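Local coordinates for nitrilotriacetate monooxygenase (Burkholderia pseudomallei, PDB 3SDO), which probably works as an FMN-dependent monooxygenase of the NtaA/SnaA/DszA family, inserting oxygen from molecular oxygen into an organic substrate, at residues A[15-20]-A[71-76]; A[26-31]-A[398-403]; A[43-48]-A[404-409]; A[62-67]-A[131-136]. One frame throughout, in Å; residues are numbered along the deposited sequence.

In the fold
The four contacts belong to one TIM barrel of the luciferase-like family. Contacts 1 and 4 join loops that follow strands 11-15, 56-59 and 124-129 and lie near residues predicted to bind FMN; their centres are 14 Å apart and they touch through Phe73 and Arg76. Contacts 2 and 3 share helix 401-418, centres 11 Å apart, and lie at the seam where strands 393-396 and 11-15 pair, bringing that helix against helix 39-51 and the loop before it. Contact 4 is nested inside the loops closed by contacts 2 and 3, whereas contacts 1, 2 and 3 interleave along the chain. Contacts 1, 2 and 4 also touch the second subunit, so these loops serve barrel and dimer.

Contact 1: A[15-20]-A[71-76]; sequences LIQGAG and PHFLNR
Gln17 lies across the imidazole of His72 where the loop leaving strand 11-15, the first strand of this TIM barrel, meets the short helix 71-74. Its CG sits over one face of the ring, 3.9 Å from the His72 centroid in a CH-pi contact, and the bend at chi2 (78°) turns the amide to lie stacked on the imidazole, the planes 23° apart. A flexible, flat-ended glutamine suits this place: its methylene and flat amide both lie on the imidazole, while the amide N-H still reaches water 1. Arg76 CB covers the opposite face of His72. His72 CD2 lies over a face of the Arg76 guanidinium, whose edge, at NH2, points at the centre of the Phe73 ring. Gln17 OE1 comes within 3.6 Å of Arg76 NH1, but the firm link between the two side chains is water 1, which accepts from Gln17 NE2 at 3.1 Å and from Arg76 NH1 at 2.8 Å. Arg76 also makes a long, weak ion pair with Asp61, a predicted FMN-binding residue, which places the group near the probable flavin site.

Gly18 follows, its positive phi (51°) fitting the second place of a type II' turn from Gln17 to Gly20. Having no side chain, it lets the backbone come close to the imidazole, whose ND1 is hydrogen-bonded to Ser36 OG: Gly18 N is 3.4 Å from His72 CE1. The Gly18 carbonyl is bound by Thr401. Gly20 closes the turn with its N 3.0 Å from Gln17 O.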
# COMPACT_ATOMS: atom_id res chain seq x y z
N LEU A 15 -3.45 5.34 16.39
CA LEU A 15 -2.44 5.82 15.47
C LEU A 15 -1.18 5.03 15.73
O LEU A 15 -0.58 5.15 16.81
CB LEU A 15 -2.16 7.31 15.68
CG LEU A 15 -0.87 7.84 15.00
CD1 LEU A 15 -1.02 7.75 13.49
CD2 LEU A 15 -0.47 9.28 15.43
N ILE A 16 -0.74 4.22 14.77
CA ILE A 16 0.53 3.52 14.96
C ILE A 16 1.59 4.26 14.17
O ILE A 16 1.82 3.98 13.00
CB ILE A 16 0.43 2.05 14.58
CG1 ILE A 16 -0.80 1.42 15.25
CG2 ILE A 16 1.68 1.32 15.00
CD1 ILE A 16 -0.96 -0.06 14.94
N GLN A 17 2.22 5.24 14.83
CA GLN A 17 3.23 6.07 14.23
C GLN A 17 4.61 5.47 14.54
O GLN A 17 5.44 6.10 15.17
CB GLN A 17 3.13 7.48 14.78
CG GLN A 17 3.86 8.55 14.01
CD GLN A 17 3.13 8.98 12.75
OE1 GLN A 17 2.46 8.18 12.12
NE2 GLN A 17 3.32 10.24 12.35
N GLY A 18 4.83 4.24 14.07
CA GLY A 18 6.07 3.53 14.33
C GLY A 18 6.37 3.54 15.80
O GLY A 18 5.51 3.19 16.62
N ALA A 19 7.55 4.02 16.14
CA ALA A 19 8.02 4.09 17.53
C ALA A 19 7.11 4.87 18.46
O ALA A 19 7.04 4.55 19.65
CB ALA A 19 9.44 4.67 17.59
N GLY A 20 6.44 5.90 17.95
CA GLY A 20 5.55 6.69 18.78
C GLY A 20 5.22 8.04 18.20
O GLY A 20 5.86 8.50 17.26
N PRO A 71 12.52 11.55 12.81
CA PRO A 71 12.81 10.16 12.51
C PRO A 71 11.71 9.40 11.76
O PRO A 71 12.00 8.73 10.77
CB PRO A 71 13.04 9.56 13.90
CG PRO A 71 13.74 10.69 14.63
CD PRO A 71 13.07 11.95 14.12
N HIS A 72 10.47 9.50 12.20
CA HIS A 72 9.40 8.71 11.57
C HIS A 72 9.12 9.15 10.11
O HIS A 72 8.79 8.33 9.23
CB HIS A 72 8.09 8.72 12.38
CG HIS A 72 7.05 7.81 11.80
ND1 HIS A 72 7.10 6.44 11.98
CD2 HIS A 72 5.99 8.05 11.00
CE1 HIS A 72 6.10 5.88 11.32
NE2 HIS A 72 5.41 6.83 10.72
N PHE A 73 9.30 10.44 9.86
CA PHE A 73 9.15 10.99 8.52
C PHE A 73 10.34 10.65 7.60
O PHE A 73 10.19 10.67 6.37
CB PHE A 73 8.95 12.50 8.60
CG PHE A 73 7.59 12.92 9.09
CD1 PHE A 73 7.22 12.73 10.42
CD2 PHE A 73 6.70 13.57 8.24
CE1 PHE A 73 5.94 13.14 10.89
CE2 PHE A 73 5.43 13.99 8.69
CZ PHE A 73 5.05 13.76 10.02
N LEU A 74 11.50 10.35 8.17
CA LEU A 74 12.68 9.97 7.38
C LEU A 74 12.54 8.56 6.77
O LEU A 74 13.07 8.29 5.70
CB LEU A 74 13.97 10.03 8.23
CG LEU A 74 14.49 11.42 8.60
CD1 LEU A 74 15.54 11.32 9.69
CD2 LEU A 74 15.05 12.15 7.37
N ASN A 75 11.81 7.68 7.45
CA ASN A 75 11.68 6.29 7.01
C ASN A 75 10.46 5.67 7.65
O ASN A 75 10.38 5.54 8.88
CB ASN A 75 12.95 5.48 7.36
CG ASN A 75 13.57 4.80 6.15
OD1 ASN A 75 13.47 3.57 5.98
ND2 ASN A 75 14.25 5.58 5.33
N ARG A 76 9.51 5.29 6.81
CA ARG A 76 8.25 4.72 7.22
C ARG A 76 7.76 3.81 6.12
O ARG A 76 8.23 3.91 4.98
CB ARG A 76 7.21 5.82 7.48
CG ARG A 76 6.95 6.73 6.30
CD ARG A 76 6.37 8.12 6.67
NE ARG A 76 5.09 8.04 7.38
CZ ARG A 76 4.52 9.04 8.06
NH1 ARG A 76 3.38 8.82 8.69
NH2 ARG A 76 5.08 10.24 8.15
O HOH W 1 2.56 11.32 9.58

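Contact 2: A[26-31]-A[398-403]; sequences WKHPSV and LPVTGF
Ser30 OG is held by Phe403 N of helix 401-418, the last helix of the TIM barrel fold, and by His28 ND1 of its own turn. Phe403 N, in the first turn of that helix, donates to it over 3.2 Å with an angle of 157°, and His28 ND1 shares a hydrogen bond with it at 2.9 Å. A small hydroxyl suits the place, since it reaches the amide while CB packs against the helix. Its chi1 of 72° sets OG between the backbone N and the carbonyl carbon, which directs it to Phe403 N. The same OG lies at the edge of the Phe403 ring, near its plane.

His28 and Ser30 stand in a type I turn from His28 to Val31, closed by Val31 N to His28 O at 3.3 Å. Ser30 N adds a bond to His28 ND1, while Gln290 holds NE2, so the imidazole is fixed from both nitrogens. One face of the ring takes Phe403 CE2, the other Pro29 CD. The two rings are neither stacked nor edge-to-face: their planes meet at 44°.

Beyond the rings, Val400 passes across the His28 side chain at about a right angle, and its CG1 meets Val31 CG1 at 3.9 Å. Both valines are buried; Val31 also packs on Phe41 of helix 39-51 and Val400 on Leu294. Gly402, with no side chain, admits Val31 closely, so that Val31 CG1 rests 3.3 Å from Gly402 N.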
# COMPACT_ATOMS: atom_id res chain seq x y z
N TRP A 26 11.94 6.59 19.17
CA TRP A 26 12.89 5.52 18.78
C TRP A 26 13.96 5.28 19.85
O TRP A 26 14.63 4.23 19.84
CB TRP A 26 13.60 5.83 17.45
CG TRP A 26 14.56 6.98 17.49
CD1 TRP A 26 14.26 8.32 17.30
CD2 TRP A 26 15.98 6.92 17.70
NE1 TRP A 26 15.40 9.08 17.41
CE2 TRP A 26 16.47 8.26 17.64
CE3 TRP A 26 16.88 5.88 17.91
CZ2 TRP A 26 17.82 8.56 17.80
CZ3 TRP A 26 18.23 6.19 18.10
CH2 TRP A 26 18.69 7.52 18.02
N LYS A 27 14.17 6.27 20.72
CA LYS A 27 15.14 6.16 21.81
C LYS A 27 14.60 5.37 23.01
O LYS A 27 15.39 4.97 23.88
CB LYS A 27 15.57 7.54 22.34
CG LYS A 27 16.19 8.51 21.35
CD LYS A 27 16.73 9.73 22.14
CE LYS A 27 17.12 10.88 21.25
NZ LYS A 27 17.34 12.19 21.98
N HIS A 28 13.29 5.21 23.12
CA HIS A 28 12.71 4.57 24.31
C HIS A 28 12.91 3.05 24.29
O HIS A 28 12.63 2.42 23.27
CB HIS A 28 11.22 4.88 24.48
CG HIS A 28 10.75 4.66 25.88
ND1 HIS A 28 10.21 3.47 26.29
CD2 HIS A 28 10.84 5.45 26.97
CE1 HIS A 28 9.95 3.55 27.59
NE2 HIS A 28 10.34 4.73 28.03
N PRO A 29 13.38 2.46 25.42
CA PRO A 29 13.66 1.02 25.46
C PRO A 29 12.46 0.09 25.29
O PRO A 29 12.66 -1.07 25.04
CB PRO A 29 14.30 0.79 26.84
CG PRO A 29 14.01 2.01 27.64
CD PRO A 29 13.78 3.14 26.68
N SER A 30 11.24 0.59 25.42
CA SER A 30 10.06 -0.27 25.24
C SER A 30 9.72 -0.56 23.76
O SER A 30 8.78 -1.31 23.48
CB SER A 30 8.84 0.35 25.93
OG SER A 30 8.34 1.51 25.24
N VAL A 31 10.44 0.06 22.82
CA VAL A 31 10.28 -0.23 21.40
C VAL A 31 11.62 -0.57 20.76
O VAL A 31 12.66 -0.17 21.28
CB VAL A 31 9.61 0.97 20.63
CG1 VAL A 31 8.24 1.32 21.25
CG2 VAL A 31 10.55 2.19 20.61
N LEU A 398 -0.19 7.70 21.09
CA LEU A 398 0.59 7.54 22.31
C LEU A 398 2.03 7.99 22.07
O LEU A 398 2.62 7.70 21.04
CB LEU A 398 0.53 6.11 22.82
CG LEU A 398 -0.89 5.77 23.28
CD1 LEU A 398 -1.24 4.32 23.00
CD2 LEU A 398 -1.09 6.16 24.77
N PRO A 399 2.60 8.73 23.04
CA PRO A 399 3.95 9.26 22.86
C PRO A 399 4.97 8.16 22.46
O PRO A 399 5.81 8.38 21.59
CB PRO A 399 4.27 9.88 24.23
CG PRO A 399 2.99 10.26 24.78
CD PRO A 399 2.02 9.18 24.32
N VAL A 400 4.87 7.00 23.10
CA VAL A 400 5.70 5.84 22.79
C VAL A 400 4.74 4.65 22.61
O VAL A 400 4.00 4.32 23.53
CB VAL A 400 6.74 5.57 23.91
CG1 VAL A 400 7.50 4.26 23.66
CG2 VAL A 400 7.75 6.73 24.04
N THR A 401 4.76 4.04 21.43
CA THR A 401 3.79 3.00 21.05
C THR A 401 3.92 1.71 21.89
O THR A 401 2.96 0.95 22.03
CB THR A 401 3.94 2.64 19.55
OG1 THR A 401 4.11 3.84 18.76
CG2 THR A 401 2.72 1.87 19.07
N GLY A 402 5.11 1.47 22.42
CA GLY A 402 5.38 0.34 23.33
C GLY A 402 4.62 0.46 24.64
O GLY A 402 3.48 0.02 24.76
N PHE A 403 5.25 1.05 25.65
CA PHE A 403 4.61 1.12 26.98
C PHE A 403 3.32 1.92 26.96
O PHE A 403 2.41 1.62 27.71
CB PHE A 403 5.55 1.64 28.06
CG PHE A 403 5.64 3.14 28.12
CD1 PHE A 403 4.73 3.86 28.86
CD2 PHE A 403 6.64 3.81 27.45
CE1 PHE A 403 4.81 5.23 28.94
CE2 PHE A 403 6.73 5.19 27.52
CZ PHE A 403 5.82 5.90 28.27

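Contact 3: A[43-48]-A[404-409]; sequences VDRARR and GLDDFV
Helices 39-51 and 401-418, the first and last of the TIM barrel, pack side by side where the barrel closes on itself, and a salt-bridge network of Asp44, Arg45, Arg48 and Asp406 ties them together. Their short segments run nearly parallel, at 13°, with the axes 10.8 Å apart and with arginines and Leu405 lying between.

Asp406 OD1 takes most of the load. Arg45 grips it end-on, NH2 at 2.9 Å and NH1 at 3.1 Å from that oxygen. The NH1 bond uses the syn lone pair, whereas NH2 comes from above the carboxylate, 51° out of its plane. Arg48 NE adds a weak bond to the same oxygen, though its NH2 has its stronger partner in Asp410, one helical turn further along.

Arg45 is bent at chi2 and chi3, and this curl brings its other edge back to its own helix, where NE and NH1 each lie 2.8 Å from Asp44 OD2. One guanidinium thus bridges two carboxylates, which would probably soften their mutual repulsion, and NH2 is also bound by Thr401 O.

Apolar atoms pack alongside the charges. Leu405, whose chi1 of -175° carries CG anti to the backbone N, slips CD2 against Arg45 O and Arg48 CB. Val409 CG2 covers one face of the Arg48 guanidinium, closest to NH1 at 3.2 Å.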
# COMPACT_ATOMS: atom_id res chain seq x y z
N VAL A 43 2.81 -5.48 13.56
CA VAL A 43 1.93 -6.62 13.79
C VAL A 43 1.63 -6.81 15.29
O VAL A 43 0.49 -7.00 15.69
CB VAL A 43 2.50 -7.95 13.23
CG1 VAL A 43 1.55 -9.12 13.59
CG2 VAL A 43 2.73 -7.88 11.70
N ASP A 44 2.67 -6.74 16.09
CA ASP A 44 2.52 -6.85 17.54
C ASP A 44 1.59 -5.78 18.12
O ASP A 44 0.64 -6.10 18.86
CB ASP A 44 3.89 -6.80 18.20
CG ASP A 44 3.81 -6.76 19.71
OD1 ASP A 44 3.97 -7.82 20.32
OD2 ASP A 44 3.57 -5.69 20.28
N ARG A 45 1.81 -4.53 17.72
CA ARG A 45 0.97 -3.42 18.17
C ARG A 45 -0.46 -3.51 17.63
O ARG A 45 -1.41 -3.27 18.37
CB ARG A 45 1.60 -2.09 17.81
CG ARG A 45 2.99 -1.86 18.42
CD ARG A 45 2.96 -1.69 19.90
NE ARG A 45 2.92 -2.95 20.64
CZ ARG A 45 2.76 -3.07 21.95
NH1 ARG A 45 2.74 -4.28 22.51
NH2 ARG A 45 2.65 -1.99 22.71
N ALA A 46 -0.64 -3.86 16.36
CA ALA A 46 -1.99 -4.03 15.81
C ALA A 46 -2.75 -5.13 16.55
O ALA A 46 -3.92 -4.95 16.88
CB ALA A 46 -1.96 -4.30 14.28
N ARG A 47 -2.06 -6.23 16.85
CA ARG A 47 -2.69 -7.36 17.58
C ARG A 47 -3.01 -7.01 19.02
O ARG A 47 -4.06 -7.37 19.53
CB ARG A 47 -1.81 -8.61 17.52
CG ARG A 47 -1.85 -9.25 16.14
CD ARG A 47 -0.91 -10.41 16.06
NE ARG A 47 -1.11 -11.21 14.86
CZ ARG A 47 -0.26 -12.16 14.46
NH1 ARG A 47 0.86 -12.39 15.15
NH2 ARG A 47 -0.54 -12.89 13.39
N ARG A 48 -2.12 -6.28 19.66
CA ARG A 48 -2.32 -5.78 21.02
C ARG A 48 -3.59 -4.93 21.07
O ARG A 48 -4.43 -5.11 21.96
CB ARG A 48 -1.11 -4.94 21.44
CG ARG A 48 -0.99 -4.69 22.92
CD ARG A 48 -0.55 -5.94 23.65
NE ARG A 48 0.03 -5.64 24.96
CZ ARG A 48 -0.65 -5.59 26.10
NH1 ARG A 48 -1.95 -5.82 26.15
NH2 ARG A 48 0.01 -5.34 27.21
N GLY A 404 3.23 2.92 26.08
CA GLY A 404 2.01 3.71 25.98
C GLY A 404 0.76 2.89 25.72
O GLY A 404 -0.27 3.03 26.41
N LEU A 405 0.81 2.05 24.68
CA LEU A 405 -0.35 1.22 24.37
C LEU A 405 -0.57 0.14 25.43
O LEU A 405 -1.72 -0.14 25.79
CB LEU A 405 -0.19 0.57 23.00
CG LEU A 405 -1.37 -0.25 22.45
CD1 LEU A 405 -2.61 0.61 22.23
CD2 LEU A 405 -0.93 -0.88 21.13
N ASP A 406 0.50 -0.51 25.89
CA ASP A 406 0.38 -1.53 26.93
C ASP A 406 -0.36 -0.96 28.15
O ASP A 406 -1.31 -1.57 28.64
CB ASP A 406 1.74 -2.03 27.39
CG ASP A 406 2.49 -2.81 26.32
OD1 ASP A 406 1.91 -3.11 25.25
OD2 ASP A 406 3.65 -3.14 26.55
N ASP A 407 0.09 0.20 28.64
CA ASP A 407 -0.55 0.83 29.80
C ASP A 407 -2.01 1.11 29.54
O ASP A 407 -2.88 0.90 30.41
CB ASP A 407 0.10 2.17 30.16
CG ASP A 407 1.47 2.01 30.81
OD1 ASP A 407 1.88 0.88 31.13
OD2 ASP A 407 2.15 3.06 30.98
N PHE A 408 -2.30 1.66 28.36
CA PHE A 408 -3.65 2.07 28.06
C PHE A 408 -4.59 0.85 28.02
O PHE A 408 -5.65 0.86 28.65
CB PHE A 408 -3.73 2.86 26.75
CG PHE A 408 -5.10 3.30 26.41
CD1 PHE A 408 -5.90 2.52 25.60
CD2 PHE A 408 -5.62 4.47 26.95
CE1 PHE A 408 -7.20 2.90 25.31
CE2 PHE A 408 -6.91 4.85 26.67
CZ PHE A 408 -7.71 4.06 25.85
N VAL A 409 -4.19 -0.19 27.30
CA VAL A 409 -5.07 -1.36 27.16
C VAL A 409 -5.18 -2.17 28.44
O VAL A 409 -6.24 -2.70 28.74
CB VAL A 409 -4.67 -2.28 25.95
CG1 VAL A 409 -4.75 -1.51 24.64
CG2 VAL A 409 -3.31 -2.90 26.12

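Contact 4: A[62-67]-A[131-136]; sequences SAYVTP and SSIEGT
Tyr64 lays one face of its ring over the backbone of Gly135, across a junction of two loops of the TIM barrel. Gly135 CA stands 3.9 Å from the Tyr64 centroid, only 11° off the ring normal, a CH-pi contact, and Gly135 C and Thr136 N lie over the same face. The absence of a side chain at Gly135 lets the ring come this near. Obliquely, Ile133 CG2 comes to 3.9 Å from Tyr64 CD2. With chi1 of Tyr64 at -173°, CG lies opposite the backbone N and the ring extends over the Ile133-Thr136 turn.

What positions this surface is that type II turn from Ile133 to Thr136, in which glycine suits the third place because its phi is positive. Ile133 O accepts twice, from Thr136 N at 3.1 Å and from Thr136 OG1 at 2.6 Å, so the threonine hydroxyl doubles the turn's closure. The same OG1 accepts from water 2 at 2.7 Å, and that water accepts from Ala63 N at 2.7 Å, joining the two loops through a water bridge. Ile133 CD1 reaches Ser62 CB, while Ala63 CB touches Thr136 CG2.

Further out, Tyr64 OH makes a weak hydrogen bond to Glu201 of the second subunit, and the side chain of Glu134 lies about 5 Å from that of His147, predicted to bind FMN. Segment 62-67 leads from strand 56-59 into helix 71-74, whose Phe73 packs on Ser62 and Ile133. Segment 131-136 leaves strand 124-129 on the way to helix 150-165, with strand 94-100 lying between the two parent strands in the sheet.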
# COMPACT_ATOMS: atom_id res chain seq x y z
N SER A 62 3.20 10.52 5.00
CA SER A 62 3.87 11.67 4.40
C SER A 62 4.58 11.23 3.13
O SER A 62 4.83 10.04 2.93
CB SER A 62 4.89 12.26 5.38
OG SER A 62 5.89 11.30 5.73
N ALA A 63 4.89 12.19 2.26
CA ALA A 63 5.59 11.89 1.02
C ALA A 63 6.63 12.96 0.69
O ALA A 63 6.79 13.33 -0.47
CB ALA A 63 4.60 11.73 -0.13
N TYR A 64 7.33 13.43 1.71
CA TYR A 64 8.33 14.50 1.58
C TYR A 64 9.31 14.40 2.72
O TYR A 64 8.92 14.22 3.88
CB TYR A 64 7.67 15.88 1.57
CG TYR A 64 8.65 17.00 1.25
CD1 TYR A 64 9.25 17.07 0.00
CD2 TYR A 64 8.98 17.96 2.21
CE1 TYR A 64 10.15 18.08 -0.30
CE2 TYR A 64 9.89 18.98 1.91
CZ TYR A 64 10.47 19.02 0.65
OH TYR A 64 11.39 20.00 0.32
N VAL A 65 10.59 14.52 2.37
CA VAL A 65 11.70 14.37 3.31
C VAL A 65 12.69 15.47 3.09
O VAL A 65 12.94 15.86 1.94
CB VAL A 65 12.47 13.05 3.07
CG1 VAL A 65 13.79 12.99 3.88
CG2 VAL A 65 11.63 11.91 3.39
N THR A 66 13.24 15.99 4.20
CA THR A 66 14.46 16.81 4.18
C THR A 66 15.40 16.30 5.27
O THR A 66 14.98 15.56 6.15
CB THR A 66 14.19 18.32 4.46
OG1 THR A 66 14.06 18.52 5.87
CG2 THR A 66 12.94 18.82 3.75
N PRO A 67 16.68 16.71 5.24
CA PRO A 67 17.57 16.26 6.32
C PRO A 67 17.16 16.74 7.73
O PRO A 67 17.72 16.27 8.70
CB PRO A 67 18.96 16.82 5.91
CG PRO A 67 18.83 17.16 4.41
CD PRO A 67 17.38 17.49 4.19
N SER A 131 -4.54 18.82 2.52
CA SER A 131 -3.24 19.50 2.54
C SER A 131 -2.14 18.48 2.81
O SER A 131 -2.31 17.60 3.64
CB SER A 131 -3.22 20.55 3.66
N SER A 132 -1.03 18.60 2.09
CA SER A 132 0.17 17.82 2.37
C SER A 132 1.27 18.74 2.95
O SER A 132 1.18 19.96 2.82
CB SER A 132 0.65 17.15 1.07
OG SER A 132 -0.31 16.23 0.55
N ILE A 133 2.29 18.15 3.58
CA ILE A 133 3.47 18.90 4.05
C ILE A 133 3.94 19.82 2.94
O ILE A 133 4.01 19.40 1.77
CB ILE A 133 4.70 17.98 4.34
CG1 ILE A 133 4.48 17.08 5.55
CG2 ILE A 133 5.96 18.82 4.59
CD1 ILE A 133 5.65 16.11 5.78
N GLU A 134 4.31 21.05 3.29
CA GLU A 134 4.84 21.99 2.32
C GLU A 134 6.09 21.38 1.68
O GLU A 134 6.99 20.93 2.40
CB GLU A 134 5.18 23.36 2.96
CG GLU A 134 5.14 24.51 1.95
CD GLU A 134 5.93 25.74 2.36
OE1 GLU A 134 6.53 25.76 3.46
OE2 GLU A 134 5.94 26.72 1.56
N GLY A 135 6.13 21.37 0.35
CA GLY A 135 7.23 20.76 -0.41
C GLY A 135 6.90 19.44 -1.09
O GLY A 135 7.58 19.03 -2.03
N THR A 136 5.85 18.75 -0.62
CA THR A 136 5.45 17.46 -1.18
C THR A 136 5.31 17.48 -2.70
O THR A 136 5.73 16.55 -3.36
CB THR A 136 4.12 16.97 -0.57
OG1 THR A 136 4.24 16.97 0.86
CG2 THR A 136 3.76 15.52 -1.06
O HOH W 2 3.83 14.69 2.33